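Local coordinates for probable glucarate dehydratase (Mycobacterium smegmatis str. MC2 155, PDB 3VDG), which probably catalyses the metal-dependent dehydration of glucarate, as an enolase-superfamily enzyme, at residues V102-I107 / R134-F139; I28-A33 / H90-R95; L265-D270 / P288-M293. All coordinates share one frame; numbering follows the deposited sequence.

In the fold
Contacts 1 and 2 lie in the N-terminal part of the chain, which in enolase-superfamily enzymes forms an alpha+beta capping domain, whereas contact 3 belongs to the C-terminal barrel and its metal site. The first two share one apolar core. Their centres are about 12 Å apart, and Ile103 and Phe139 of contact 1 pack directly on Ile30 and Ile92 of contact 2; Ile103 CG2, for instance, is 3.7 Å from Ile92 CG2. Contact 3 touches neither. Its centre is about 29 Å from that of contact 1, with nearest atoms about 11 Å apart, and about 40 Å from that of contact 2, on the opposite side of the chain's centre.

Contact 1. Residues V102-I107 / R134-F139; sequences VIRALI and RVFSPF
Helices 100-111 and 131-151 pack against each other through Ile103, Arg104 and Ile107 on one side and Val135, Phe136 and Phe139 on the other, a helix pair of the kind that follows the small antiparallel sheet in the capping domain of enolase-superfamily proteins. The local axes run roughly antiparallel, at 142°, and approach to 9.8 Å. Phe136 lies at the middle of the contact. With its CG anti to the backbone N (chi1 170°), the ring reaches across to the first helix and lies against Arg104. The CB of Arg104 stands over the ring centre, 3.6 Å from the centroid of Phe136, a CH-pi contact almost exactly on the ring normal. The Arg104 chain then runs on, extended, across the same ring, its CG 3.8 Å from Phe136 CD2. An arginine suits this place because its methylene groups cover the aromatic face while its charged end goes on to a salt bridge from NE to Asp133; the guanidinium is turned steeply, 79°, to the ring.

The two isoleucines take the edge of Phe136 instead. Ile103 CG2 comes to 4.0 Å from Phe136 CE1, and Ile107 CD1 to 4.0 Å from Phe136 CD1, both near the ring plane. Ile107 branches between several neighbours: its CG2 meets Val135 CG1 at 3.9 Å, while its CD1 also reaches Phe139 CD2 at 4.2 Å. The beta-branch gives Ile107 two methyls, CG2 for Val135 and CD1 for Phe136 and Phe139.

Helix 79-92 lies beside the pair, with Ile92 against Ile103 and Ala88 against both Val135 and Phe139. Farther along helix 131-151, Pro138 and Phe139 rest on Ile61 of strand 55-65, while Ile103 packs directly on Ile30 of strand 30-41.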
ATOM      1  N   VAL A 102       4.401   6.503 -12.829  1.00 15.63           N
ATOM      2  CA  VAL A 102       4.520   6.710 -14.265  1.00 19.28           C
ATOM      3  C   VAL A 102       5.608   5.792 -14.838  1.00 20.17           C
ATOM      4  O   VAL A 102       5.451   5.234 -15.921  1.00 21.66           O
ATOM      5  CB  VAL A 102       4.872   8.196 -14.576  1.00 20.47           C
ATOM      6  CG1 VAL A 102       5.462   8.336 -15.963  1.00 26.41           C
ATOM      7  CG2 VAL A 102       3.638   9.090 -14.417  1.00 21.22           C
ATOM      8  N   ILE A 103       6.714   5.646 -14.108  1.00 18.52           N
ATOM      9  CA  ILE A 103       7.839   4.856 -14.584  1.00 18.75           C
ATOM     10  C   ILE A 103       7.422   3.395 -14.759  1.00 22.22           C
ATOM     11  O   ILE A 103       7.775   2.753 -15.752  1.00 21.97           O
ATOM     12  CB  ILE A 103       9.085   5.031 -13.682  1.00 21.19           C
ATOM     13  CG1 ILE A 103       9.754   6.393 -13.965  1.00 16.53           C
ATOM     14  CG2 ILE A 103      10.115   3.926 -13.904  1.00 19.34           C
ATOM     15  CD1 ILE A 103      10.722   6.792 -12.870  1.00 19.17           C
ATOM     16  N   ARG A 104       6.630   2.865 -13.826  1.00 17.10           N
ATOM     17  CA  ARG A 104       6.192   1.480 -14.000  1.00 20.10           C
ATOM     18  C   ARG A 104       5.342   1.346 -15.255  1.00 17.11           C
ATOM     19  O   ARG A 104       5.475   0.364 -16.016  1.00 22.28           O
ATOM     20  CB  ARG A 104       5.410   0.944 -12.789  1.00 19.83           C
ATOM     21  CG  ARG A 104       5.100  -0.553 -12.903  1.00 20.52           C
ATOM     22  CD  ARG A 104       4.187  -1.037 -11.778  1.00 22.03           C
ATOM     23  NE  ARG A 104       4.015  -2.494 -11.833  1.00 26.01           N
ATOM     24  CZ  ARG A 104       3.177  -3.121 -12.656  1.00 31.42           C
ATOM     25  NH1 ARG A 104       2.416  -2.419 -13.490  1.00 24.41           N
ATOM     26  NH2 ARG A 104       3.102  -4.455 -12.648  1.00 29.16           N
ATOM     27  N   ALA A 105       4.449   2.309 -15.473  1.00 20.05           N
ATOM     28  CA  ALA A 105       3.549   2.216 -16.619  1.00 22.15           C
ATOM     29  C   ALA A 105       4.339   2.296 -17.940  1.00 24.41           C
ATOM     30  O   ALA A 105       4.023   1.591 -18.898  1.00 25.39           O
ATOM     31  CB  ALA A 105       2.471   3.299 -16.555  1.00 23.39           C
ATOM     32  N   LEU A 106       5.350   3.165 -17.998  1.00 17.05           N
ATOM     33  CA  LEU A 106       6.211   3.247 -19.191  1.00 19.52           C
ATOM     34  C   LEU A 106       6.932   1.932 -19.456  1.00 23.12           C
ATOM     35  O   LEU A 106       7.130   1.523 -20.610  1.00 22.35           O
ATOM     36  CB  LEU A 106       7.239   4.371 -19.045  1.00 19.30           C
ATOM     37  CG  LEU A 106       6.678   5.800 -19.042  1.00 25.67           C
ATOM     38  CD1 LEU A 106       7.752   6.823 -18.680  1.00 24.90           C
ATOM     39  CD2 LEU A 106       6.103   6.118 -20.408  1.00 22.76           C
ATOM     40  N   ILE A 107       7.348   1.271 -18.383  1.00 20.43           N
ATOM     41  CA  ILE A 107       8.053  -0.002 -18.501  1.00 18.37           C
ATOM     42  C   ILE A 107       7.096  -1.076 -19.002  1.00 22.34           C
ATOM     43  O   ILE A 107       7.457  -1.876 -19.858  1.00 22.91           O
ATOM     44  CB  ILE A 107       8.732  -0.409 -17.184  1.00 18.84           C
ATOM     45  CG1 ILE A 107       9.946   0.492 -16.940  1.00 21.03           C
ATOM     46  CG2 ILE A 107       9.201  -1.869 -17.236  1.00 20.88           C
ATOM     47  CD1 ILE A 107      10.627   0.253 -15.605  1.00 24.42           C
ATOM     48  N   ARG A 134       9.398  -7.557 -12.084  1.00 19.31           N
ATOM     49  CA  ARG A 134      10.807  -7.932 -12.010  1.00 19.50           C
ATOM     50  C   ARG A 134      11.698  -6.910 -12.717  1.00 22.06           C
ATOM     51  O   ARG A 134      12.813  -6.643 -12.271  1.00 19.27           O
ATOM     52  CB  ARG A 134      11.030  -9.326 -12.617  1.00 22.10           C
ATOM     53  CG  ARG A 134      10.727 -10.464 -11.651  1.00 35.61           C
ATOM     54  CD  ARG A 134      10.931 -11.815 -12.322  1.00 33.53           C
ATOM     55  NE  ARG A 134       9.848 -12.078 -13.262  1.00 40.46           N
ATOM     56  CZ  ARG A 134       9.743 -13.183 -13.992  1.00 69.97           C
ATOM     57  NH1 ARG A 134      10.661 -14.149 -13.904  1.00 39.42           N
ATOM     58  NH2 ARG A 134       8.706 -13.324 -14.804  1.00 38.83           N
ATOM     59  N   VAL A 135      11.209  -6.346 -13.823  1.00 21.42           N
ATOM     60  CA  VAL A 135      12.004  -5.363 -14.583  1.00 20.90           C
ATOM     61  C   VAL A 135      11.987  -3.988 -13.918  1.00 19.68           C
ATOM     62  O   VAL A 135      13.008  -3.338 -13.826  1.00 21.36           O
ATOM     63  CB  VAL A 135      11.537  -5.281 -16.048  1.00 21.50           C
ATOM     64  CG1 VAL A 135      12.324  -4.208 -16.793  1.00 20.12           C
ATOM     65  CG2 VAL A 135      11.705  -6.654 -16.716  1.00 18.61           C
ATOM     66  N   PHE A 136      10.822  -3.591 -13.405  1.00 18.86           N
ATOM     67  CA  PHE A 136      10.634  -2.299 -12.738  1.00 19.93           C
ATOM     68  C   PHE A 136      11.408  -2.248 -11.427  1.00 22.15           C
ATOM     69  O   PHE A 136      12.019  -1.233 -11.088  1.00 20.16           O
ATOM     70  CB  PHE A 136       9.126  -2.098 -12.501  1.00 16.50           C
ATOM     71  CG  PHE A 136       8.758  -0.931 -11.608  1.00 19.90           C
ATOM     72  CD1 PHE A 136       9.160   0.367 -11.903  1.00 19.07           C
ATOM     73  CD2 PHE A 136       7.926  -1.130 -10.503  1.00 19.13           C
ATOM     74  CE1 PHE A 136       8.788   1.434 -11.088  1.00 22.63           C
ATOM     75  CE2 PHE A 136       7.553  -0.073  -9.687  1.00 19.25           C
ATOM     76  CZ  PHE A 136       7.981   1.217  -9.982  1.00 22.35           C
ATOM     77  N   SER A 137      11.391  -3.353 -10.689  1.00 17.99           N
ATOM     78  CA  SER A 137      11.988  -3.369  -9.359  1.00 18.74           C
ATOM     79  C   SER A 137      13.335  -2.623  -9.192  1.00 18.27           C
ATOM     80  O   SER A 137      13.430  -1.697  -8.381  1.00 21.08           O
ATOM     81  CB  SER A 137      12.120  -4.820  -8.868  1.00 19.60           C
ATOM     82  OG  SER A 137      12.702  -4.829  -7.585  1.00 24.68           O
ATOM     83  N   PRO A 138      14.399  -3.037  -9.922  1.00 18.31           N
ATOM     84  CA  PRO A 138      15.692  -2.376  -9.687  1.00 19.63           C
ATOM     85  C   PRO A 138      15.691  -0.880 -10.015  1.00 19.85           C
ATOM     86  O   PRO A 138      16.430  -0.099  -9.392  1.00 18.05           O
ATOM     87  CB  PRO A 138      16.648  -3.104 -10.652  1.00 20.44           C
ATOM     88  CG  PRO A 138      15.757  -3.659 -11.721  1.00 18.93           C
ATOM     89  CD  PRO A 138      14.490  -4.064 -10.980  1.00 17.72           C
ATOM     90  N   PHE A 139      14.884  -0.473 -10.984  1.00 17.14           N
ATOM     91  CA  PHE A 139      14.791   0.953 -11.296  1.00 19.76           C
ATOM     92  C   PHE A 139      14.066   1.705 -10.197  1.00 21.12           C
ATOM     93  O   PHE A 139      14.433   2.837  -9.858  1.00 20.76           O
ATOM     94  CB  PHE A 139      14.127   1.184 -12.646  1.00 19.26           C
ATOM     95  CG  PHE A 139      14.923   0.642 -13.785  1.00 21.32           C
ATOM     96  CD1 PHE A 139      16.059   1.314 -14.236  1.00 21.15           C
ATOM     97  CD2 PHE A 139      14.570  -0.561 -14.377  1.00 22.72           C
ATOM     98  CE1 PHE A 139      16.835   0.793 -15.263  1.00 19.24           C
ATOM     99  CE2 PHE A 139      15.337  -1.080 -15.421  1.00 23.40           C
ATOM    100  CZ  PHE A 139      16.462  -0.397 -15.865  1.00 22.10           C
TER

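Contact 2. Residues I28-A33 / H90-R95; sequences IRITGA and HAIVGR
Ile30 and Ile92 meet by the ends of their side chains, CD1 to CD1 at 3.9 Å, the two chains slanting past each other. Ile92 reaches this point with CG1 between its backbone N and carbonyl carbon (chi1 64°). Ile30 also lays its CG1 against Arg95 O, at 3.5 Å. Val93 stands beside the strand instead, laying both methyls against Thr31 O, with CG2 reaching Gly32 CA at 4.1 Å.

Between these apolar groups the backbones join: Ile30 N donates to Arg95 O at 2.9 Å, and Gly94 N to Ile30 O at 2.8 Å. Residues Ile92 to Arg95 form a type II beta turn at the C-terminal end of helix 79-92, and it docks here on the start of strand 30-41, an outer strand of the capping-domain sheet. Glycine suits the third position of the turn, since at these backbone angles a CB would jam against the carbonyl O of Val93. Arg29, just before the strand, bends at chi2 (87°) so that NH1 bonds to the carbonyl of the next residue, Ile30 O, at 3.1 Å, approaching from the face of that carbonyl opposite Gly94 N. Next along, Thr31 and Gly32 both face Asp64 of strand 55-65 in a classic beta bulge.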
ATOM      1  N   ILE A  28      14.360  16.747 -10.920  1.00 17.73           N
ATOM      2  CA  ILE A  28      15.491  15.811 -10.985  1.00 16.29           C
ATOM      3  C   ILE A  28      15.038  14.556 -11.715  1.00 20.41           C
ATOM      4  O   ILE A  28      14.167  13.820 -11.254  1.00 21.62           O
ATOM      5  CB  ILE A  28      16.077  15.484  -9.598  1.00 22.93           C
ATOM      6  CG1 ILE A  28      17.093  14.330  -9.696  1.00 18.56           C
ATOM      7  CG2 ILE A  28      14.975  15.216  -8.574  1.00 23.51           C
ATOM      8  CD1 ILE A  28      17.887  14.176  -8.416  1.00 22.40           C
ATOM      9  N   ARG A  29      15.605  14.338 -12.884  1.00 18.00           N
ATOM     10  CA  ARG A  29      15.068  13.353 -13.780  1.00 20.28           C
ATOM     11  C   ARG A  29      16.174  12.458 -14.332  1.00 21.54           C
ATOM     12  O   ARG A  29      17.368  12.788 -14.272  1.00 22.61           O
ATOM     13  CB  ARG A  29      14.262  14.027 -14.898  1.00 23.56           C
ATOM     14  CG  ARG A  29      15.058  15.010 -15.755  1.00 29.10           C
ATOM     15  CD  ARG A  29      15.757  14.290 -16.903  1.00 29.57           C
ATOM     16  NE  ARG A  29      16.367  15.225 -17.852  1.00 27.17           N
ATOM     17  CZ  ARG A  29      16.908  14.866 -19.012  1.00 30.92           C
ATOM     18  NH1 ARG A  29      16.910  13.586 -19.390  1.00 25.72           N
ATOM     19  NH2 ARG A  29      17.411  15.789 -19.818  1.00 32.75           N
ATOM     20  N   ILE A  30      15.762  11.325 -14.863  1.00 22.22           N
ATOM     21  CA  ILE A  30      16.685  10.296 -15.295  1.00 23.59           C
ATOM     22  C   ILE A  30      17.315  10.676 -16.636  1.00 20.84           C
ATOM     23  O   ILE A  30      16.601  11.088 -17.556  1.00 21.96           O
ATOM     24  CB  ILE A  30      15.914   8.964 -15.453  1.00 21.48           C
ATOM     25  CG1 ILE A  30      15.430   8.487 -14.068  1.00 19.81           C
ATOM     26  CG2 ILE A  30      16.782   7.921 -16.171  1.00 18.64           C
ATOM     27  CD1 ILE A  30      14.296   7.465 -14.128  1.00 18.72           C
ATOM     28  N   THR A  31      18.638  10.522 -16.744  1.00 21.63           N
ATOM     29  CA  THR A  31      19.326  10.773 -18.010  1.00 25.50           C
ATOM     30  C   THR A  31      19.768   9.465 -18.680  1.00 33.67           C
ATOM     31  O   THR A  31      20.031   9.427 -19.869  1.00 25.65           O
ATOM     32  CB  THR A  31      20.540  11.696 -17.820  1.00 31.96           C
ATOM     33  OG1 THR A  31      21.403  11.142 -16.824  1.00 25.95           O
ATOM     34  CG2 THR A  31      20.086  13.115 -17.394  1.00 27.29           C
ATOM     35  N   GLY A  32      19.820   8.380 -17.918  1.00 23.62           N
ATOM     36  CA  GLY A  32      20.268   7.102 -18.466  1.00 23.29           C
ATOM     37  C   GLY A  32      20.469   6.101 -17.349  1.00 26.91           C
ATOM     38  O   GLY A  32      20.375   6.454 -16.172  1.00 24.14           O
ATOM     39  N   ALA A  33      20.708   4.844 -17.716  1.00 23.58           N
ATOM     40  CA  ALA A  33      21.066   3.817 -16.747  1.00 26.93           C
ATOM     41  C   ALA A  33      22.209   2.977 -17.299  1.00 33.38           C
ATOM     42  O   ALA A  33      22.234   2.639 -18.482  1.00 29.38           O
ATOM     43  CB  ALA A  33      19.878   2.928 -16.454  1.00 21.22           C
ATOM     44  N   HIS A  90      15.781   2.572 -21.555  1.00 27.10           N
ATOM     45  CA  HIS A  90      15.540   3.493 -22.670  0.50 27.05           C
ATOM     46  C   HIS A  90      14.207   4.180 -22.521  1.00 28.08           C
ATOM     47  O   HIS A  90      14.072   5.389 -22.763  1.00 24.71           O
ATOM     48  CB  HIS A  90      15.622   2.756 -24.012  0.50 29.24           C
ATOM     49  CG  HIS A  90      15.338   3.634 -25.211  0.50 32.95           C
ATOM     50  ND1 HIS A  90      16.240   4.509 -25.700  0.50 36.69           N
ATOM     51  CD2 HIS A  90      14.209   3.738 -26.023  0.50 41.33           C
ATOM     52  CE1 HIS A  90      15.714   5.147 -26.762  0.50 33.98           C
ATOM     53  NE2 HIS A  90      14.472   4.677 -26.959  0.50 36.60           N
ATOM     54  N   ALA A  91      13.202   3.426 -22.089  1.00 22.57           N
ATOM     55  CA  ALA A  91      11.835   3.948 -21.951  1.00 20.78           C
ATOM     56  C   ALA A  91      11.665   5.028 -20.880  1.00 25.84           C
ATOM     57  O   ALA A  91      10.714   5.817 -20.926  1.00 23.76           O
ATOM     58  CB  ALA A  91      10.865   2.796 -21.656  1.00 23.41           C
ATOM     59  N   ILE A  92      12.539   5.053 -19.888  1.00 18.14           N
ATOM     60  CA  ILE A  92      12.292   5.953 -18.743  1.00 23.83           C
ATOM     61  C   ILE A  92      13.216   7.158 -18.703  1.00 27.12           C
ATOM     62  O   ILE A  92      13.120   7.968 -17.794  1.00 19.47           O
ATOM     63  CB  ILE A  92      12.347   5.210 -17.393  1.00 20.57           C
ATOM     64  CG1 ILE A  92      13.744   4.659 -17.154  1.00 20.25           C
ATOM     65  CG2 ILE A  92      11.347   4.067 -17.409  1.00 20.13           C
ATOM     66  CD1 ILE A  92      13.884   3.989 -15.791  1.00 27.82           C
ATOM     67  N   VAL A  93      14.103   7.289 -19.687  1.00 22.11           N
ATOM     68  CA  VAL A  93      14.897   8.522 -19.782  1.00 19.92           C
ATOM     69  C   VAL A  93      13.958   9.733 -19.875  1.00 24.91           C
ATOM     70  O   VAL A  93      12.953   9.710 -20.598  1.00 25.10           O
ATOM     71  CB  VAL A  93      15.875   8.480 -20.984  1.00 25.13           C
ATOM     72  CG1 VAL A  93      16.545   9.836 -21.184  1.00 30.10           C
ATOM     73  CG2 VAL A  93      16.921   7.395 -20.761  1.00 22.12           C
ATOM     74  N   GLY A  94      14.266  10.780 -19.113  1.00 21.91           N
ATOM     75  CA  GLY A  94      13.425  11.959 -19.125  1.00 22.61           C
ATOM     76  C   GLY A  94      12.271  11.896 -18.137  1.00 24.84           C
ATOM     77  O   GLY A  94      11.297  12.612 -18.299  1.00 25.17           O
ATOM     78  N   ARG A  95      12.364  11.053 -17.105  1.00 23.55           N
ATOM     79  CA  ARG A  95      11.281  10.978 -16.108  1.00 22.60           C
ATOM     80  C   ARG A  95      11.817  11.298 -14.721  1.00 22.98           C
ATOM     81  O   ARG A  95      12.917  10.890 -14.374  1.00 19.95           O
ATOM     82  CB  ARG A  95      10.635   9.588 -16.094  1.00 22.23           C
ATOM     83  CG  ARG A  95      10.066   9.180 -17.442  1.00 23.34           C
ATOM     84  CD  ARG A  95       8.886  10.076 -17.832  1.00 21.16           C
ATOM     85  NE  ARG A  95       8.540   9.890 -19.235  1.00 24.90           N
ATOM     86  CZ  ARG A  95       7.465  10.418 -19.808  1.00 28.57           C
ATOM     87  NH1 ARG A  95       6.643  11.166 -19.097  1.00 26.07           N
ATOM     88  NH2 ARG A  95       7.213  10.189 -21.084  1.00 26.30           N
TER

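Contact 3. Residues L265-D270 / P288-M293; sequences LEYLED and PLATNM. With NA (sodium ion), chain C; FMT (formic acid), chain B.
Glu269 and Asn292 grip one sodium ion, through Glu269 OE2 at 2.2 Å and Asn292 OD1, also 2.2 Å from the metal. Their carboxylate and amide planes are nearly perpendicular, 85° apart. Asp244 and two waters are the other ligands, and the second oxygen of Glu269, OE1, forms a salt bridge with Lys214.

Asp270 serves as a second shell. Its OD1 accepts a short bond from Thr291 OG1, 2.6 Å, and its OD2 accepts from Asn292 N at 2.9 Å, both on syn lone pairs, so donors from two successive residues grip both oxygens and fix the rotation of the carboxylate. OD2 of Asp270 also takes a hydrogen from a sodium-bound water at 2.8 Å, tying that ligand to the framework. A formate, probably from the crystallisation liquor, bonds to the other water, His343 and Asn246, and weakly to Asn292 ND2. Thr291 suits its place because its hydroxyl both gives and receives: with OG1 anti to the backbone N (chi1 -172°), it donates to Asp270 while accepting from Met293 N at 2.9 Å, an ST turn.

Away from the metal, the strands pair in parallel. Leu268 N donates to Pro288 O, Ala290 N to Leu268 O, and Asp270 N to Ala290 O. Leu268 and Leu289 lie side by side, Leu268 CB 3.9 Å from Leu289 CD2, on the face where Leu289 meets helix 275-284. The small Ala290 fits over one face of the Tyr267 ring, with CB 3.6 Å from Tyr267 CD2.

Strand 267-269, helix 275-284 and strand 289-291 make a beta-alpha-beta crossover of the barrel. Metal ligands carried at the C-terminal ends of successive strands, here 241-244, 267-269 and just beyond 289-291, are the hallmark of enolase-superfamily active sites, where the ion is usually magnesium.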
ATOM      1  N   LEU A 265       8.458 -26.535  14.191  1.00 26.10           N
ATOM      2  CA  LEU A 265       8.640 -25.506  13.146  1.00 27.89           C
ATOM      3  C   LEU A 265       7.871 -24.236  13.430  1.00 30.30           C
ATOM      4  O   LEU A 265       6.726 -24.277  13.844  1.00 30.72           O
ATOM      5  CB  LEU A 265       8.190 -26.017  11.778  1.00 24.73           C
ATOM      6  CG  LEU A 265       8.961 -27.174  11.154  1.00 27.08           C
ATOM      7  CD1 LEU A 265       8.313 -27.529   9.818  1.00 27.06           C
ATOM      8  CD2 LEU A 265      10.435 -26.835  10.971  1.00 25.12           C
ATOM      9  N   GLU A 266       8.503 -23.103  13.167  1.00 29.56           N
ATOM     10  CA  GLU A 266       7.819 -21.824  13.176  1.00 27.27           C
ATOM     11  C   GLU A 266       6.859 -21.728  11.980  1.00 26.04           C
ATOM     12  O   GLU A 266       5.721 -21.270  12.096  1.00 24.42           O
ATOM     13  CB  GLU A 266       8.875 -20.723  13.114  1.00 30.69           C
ATOM     14  CG  GLU A 266       8.313 -19.332  13.031  1.00 40.73           C
ATOM     15  CD  GLU A 266       9.382 -18.274  13.207  1.00 35.30           C
ATOM     16  OE1 GLU A 266      10.300 -18.186  12.348  1.00 35.18           O
ATOM     17  OE2 GLU A 266       9.280 -17.539  14.212  1.00 44.96           O
ATOM     18  N   TYR A 267       7.308 -22.157  10.806  1.00 21.50           N
ATOM     19  CA  TYR A 267       6.366 -22.395   9.716  1.00 18.96           C
ATOM     20  C   TYR A 267       6.965 -23.404   8.751  1.00 16.77           C
ATOM     21  O   TYR A 267       8.149 -23.690   8.824  1.00 21.20           O
ATOM     22  CB  TYR A 267       5.945 -21.099   8.991  1.00 19.92           C
ATOM     23  CG  TYR A 267       7.047 -20.182   8.437  1.00 24.69           C
ATOM     24  CD1 TYR A 267       7.203 -18.891   8.928  1.00 29.96           C
ATOM     25  CD2 TYR A 267       7.874 -20.581   7.385  1.00 24.84           C
ATOM     26  CE1 TYR A 267       8.171 -18.031   8.415  1.00 26.64           C
ATOM     27  CE2 TYR A 267       8.844 -19.731   6.859  1.00 19.68           C
ATOM     28  CZ  TYR A 267       8.989 -18.453   7.373  1.00 29.01           C
ATOM     29  OH  TYR A 267       9.955 -17.585   6.866  1.00 24.66           O
ATOM     30  N   LEU A 268       6.134 -23.951   7.878  1.00 21.42           N
ATOM     31  CA  LEU A 268       6.566 -24.905   6.851  1.00 20.67           C
ATOM     32  C   LEU A 268       6.343 -24.274   5.477  1.00 18.16           C
ATOM     33  O   LEU A 268       5.210 -23.925   5.155  1.00 20.09           O
ATOM     34  CB  LEU A 268       5.716 -26.181   6.973  1.00 16.59           C
ATOM     35  CG  LEU A 268       5.951 -27.285   5.947  1.00 18.20           C
ATOM     36  CD1 LEU A 268       7.366 -27.822   6.123  1.00 20.77           C
ATOM     37  CD2 LEU A 268       4.930 -28.402   6.169  1.00 24.74           C
ATOM     38  N   GLU A 269       7.400 -24.083   4.678  1.00 19.69           N
ATOM     39  CA  GLU A 269       7.244 -23.324   3.429  1.00 20.36           C
ATOM     40  C   GLU A 269       7.044 -24.270   2.265  1.00 19.10           C
ATOM     41  O   GLU A 269       7.806 -25.222   2.122  1.00 23.16           O
ATOM     42  CB  GLU A 269       8.491 -22.486   3.063  1.00 20.26           C
ATOM     43  CG  GLU A 269       9.229 -21.807   4.192  1.00 41.30           C
ATOM     44  CD  GLU A 269      10.428 -21.010   3.685  1.00 33.50           C
ATOM     45  OE1 GLU A 269      11.362 -20.761   4.484  1.00 63.46           O
ATOM     46  OE2 GLU A 269      10.446 -20.649   2.479  1.00 28.88           O
ATOM     47  N   ASP A 270       6.061 -23.973   1.416  1.00 17.64           N
ATOM     48  CA  ASP A 270       5.866 -24.700   0.152  1.00 19.18           C
ATOM     49  C   ASP A 270       6.139 -26.190   0.260  1.00 21.64           C
ATOM     50  O   ASP A 270       7.012 -26.724  -0.439  1.00 21.56           O
ATOM     51  CB  ASP A 270       6.749 -24.090  -0.956  1.00 20.37           C
ATOM     52  CG  ASP A 270       6.308 -22.687  -1.314  1.00 24.21           C
ATOM     53  OD1 ASP A 270       5.100 -22.535  -1.588  1.00 25.64           O
ATOM     54  OD2 ASP A 270       7.146 -21.747  -1.276  1.00 21.67           O
ATOM     55  N   PRO A 288       1.718 -22.852  10.680  1.00 25.38           N
ATOM     56  CA  PRO A 288       1.310 -22.104   9.490  1.00 21.53           C
ATOM     57  C   PRO A 288       2.110 -22.552   8.261  1.00 19.91           C
ATOM     58  O   PRO A 288       3.287 -22.907   8.402  1.00 20.95           O
ATOM     59  CB  PRO A 288       1.717 -20.649   9.828  1.00 25.23           C
ATOM     60  CG  PRO A 288       1.971 -20.618  11.290  1.00 32.97           C
ATOM     61  CD  PRO A 288       2.357 -22.004  11.704  1.00 30.09           C
ATOM     62  N   LEU A 289       1.482 -22.542   7.080  1.00 19.22           N
ATOM     63  CA  LEU A 289       2.210 -22.739   5.832  1.00 19.89           C
ATOM     64  C   LEU A 289       2.611 -21.382   5.278  1.00 20.75           C
ATOM     65  O   LEU A 289       1.826 -20.429   5.324  1.00 22.10           O
ATOM     66  CB  LEU A 289       1.339 -23.441   4.782  1.00 20.37           C
ATOM     67  CG  LEU A 289       0.876 -24.861   5.143  1.00 23.10           C
ATOM     68  CD1 LEU A 289       0.379 -25.532   3.864  1.00 18.72           C
ATOM     69  CD2 LEU A 289       2.045 -25.637   5.750  1.00 21.92           C
ATOM     70  N   ALA A 290       3.825 -21.313   4.748  1.00 19.09           N
ATOM     71  CA  ALA A 290       4.340 -20.114   4.099  1.00 18.94           C
ATOM     72  C   ALA A 290       4.609 -20.419   2.636  1.00 21.44           C
ATOM     73  O   ALA A 290       4.756 -21.579   2.259  1.00 21.45           O
ATOM     74  CB  ALA A 290       5.631 -19.684   4.773  1.00 15.71           C
ATOM     75  N   THR A 291       4.690 -19.384   1.803  1.00 23.28           N
ATOM     76  CA  THR A 291       5.021 -19.612   0.411  1.00 20.14           C
ATOM     77  C   THR A 291       5.847 -18.485  -0.211  1.00 29.75           C
ATOM     78  O   THR A 291       5.701 -17.318   0.157  1.00 22.06           O
ATOM     79  CB  THR A 291       3.759 -19.766  -0.435  1.00 24.76           C
ATOM     80  OG1 THR A 291       4.144 -20.164  -1.762  1.00 22.86           O
ATOM     81  CG2 THR A 291       3.030 -18.432  -0.519  1.00 24.54           C
ATOM     82  N   ASN A 292       6.718 -18.858  -1.148  1.00 21.49           N
ATOM     83  CA  ASN A 292       7.200 -17.943  -2.182  1.00 24.25           C
ATOM     84  C   ASN A 292       7.147 -18.638  -3.526  1.00 32.46           C
ATOM     85  O   ASN A 292       8.013 -18.424  -4.376  1.00 26.69           O
ATOM     86  CB  ASN A 292       8.634 -17.507  -1.930  1.00 18.65           C
ATOM     87  CG  ASN A 292       9.563 -18.683  -1.685  1.00 31.33           C
ATOM     88  OD1 ASN A 292      10.002 -18.901  -0.560  1.00 36.27           O
ATOM     89  ND2 ASN A 292       9.864 -19.444  -2.733  1.00 28.40           N
ATOM     90  N   MET A 293       6.160 -19.498  -3.714  1.00 19.95           N
ATOM     91  CA  MET A 293       6.038 -20.194  -4.976  1.00 18.04           C
ATOM     92  C   MET A 293       4.634 -20.089  -5.519  1.00 27.35           C
ATOM     93  O   MET A 293       4.458 -19.860  -6.695  1.00 26.80           O
ATOM     94  CB  MET A 293       6.459 -21.667  -4.855  1.00 19.89           C
ATOM     95  CG  MET A 293       7.947 -21.856  -4.640  1.00 23.34           C
ATOM     96  SD  MET A 293       8.377 -23.604  -4.399  1.00 27.27           S
ATOM     97  CE  MET A 293       8.295 -24.158  -6.101  1.00 24.63           C
TER
HETATM   98 NA    NA C 502      11.017 -20.626   0.344  1.00 43.00          NA
HETATM   99  C   FMT B 501      13.837 -20.795  -3.473  1.00 46.96           C
HETATM  100  O1  FMT B 501      12.936 -21.022  -2.673  1.00 40.43           O
HETATM  101  O2  FMT B 501      13.869 -19.638  -4.144  1.00 32.81           O
HETATM  102  O   HOH W   1       9.943 -22.071  -1.191  1.00 25.35           O
HETATM  103  O   HOH W   2      13.075 -19.962  -0.420  1.00 32.47           O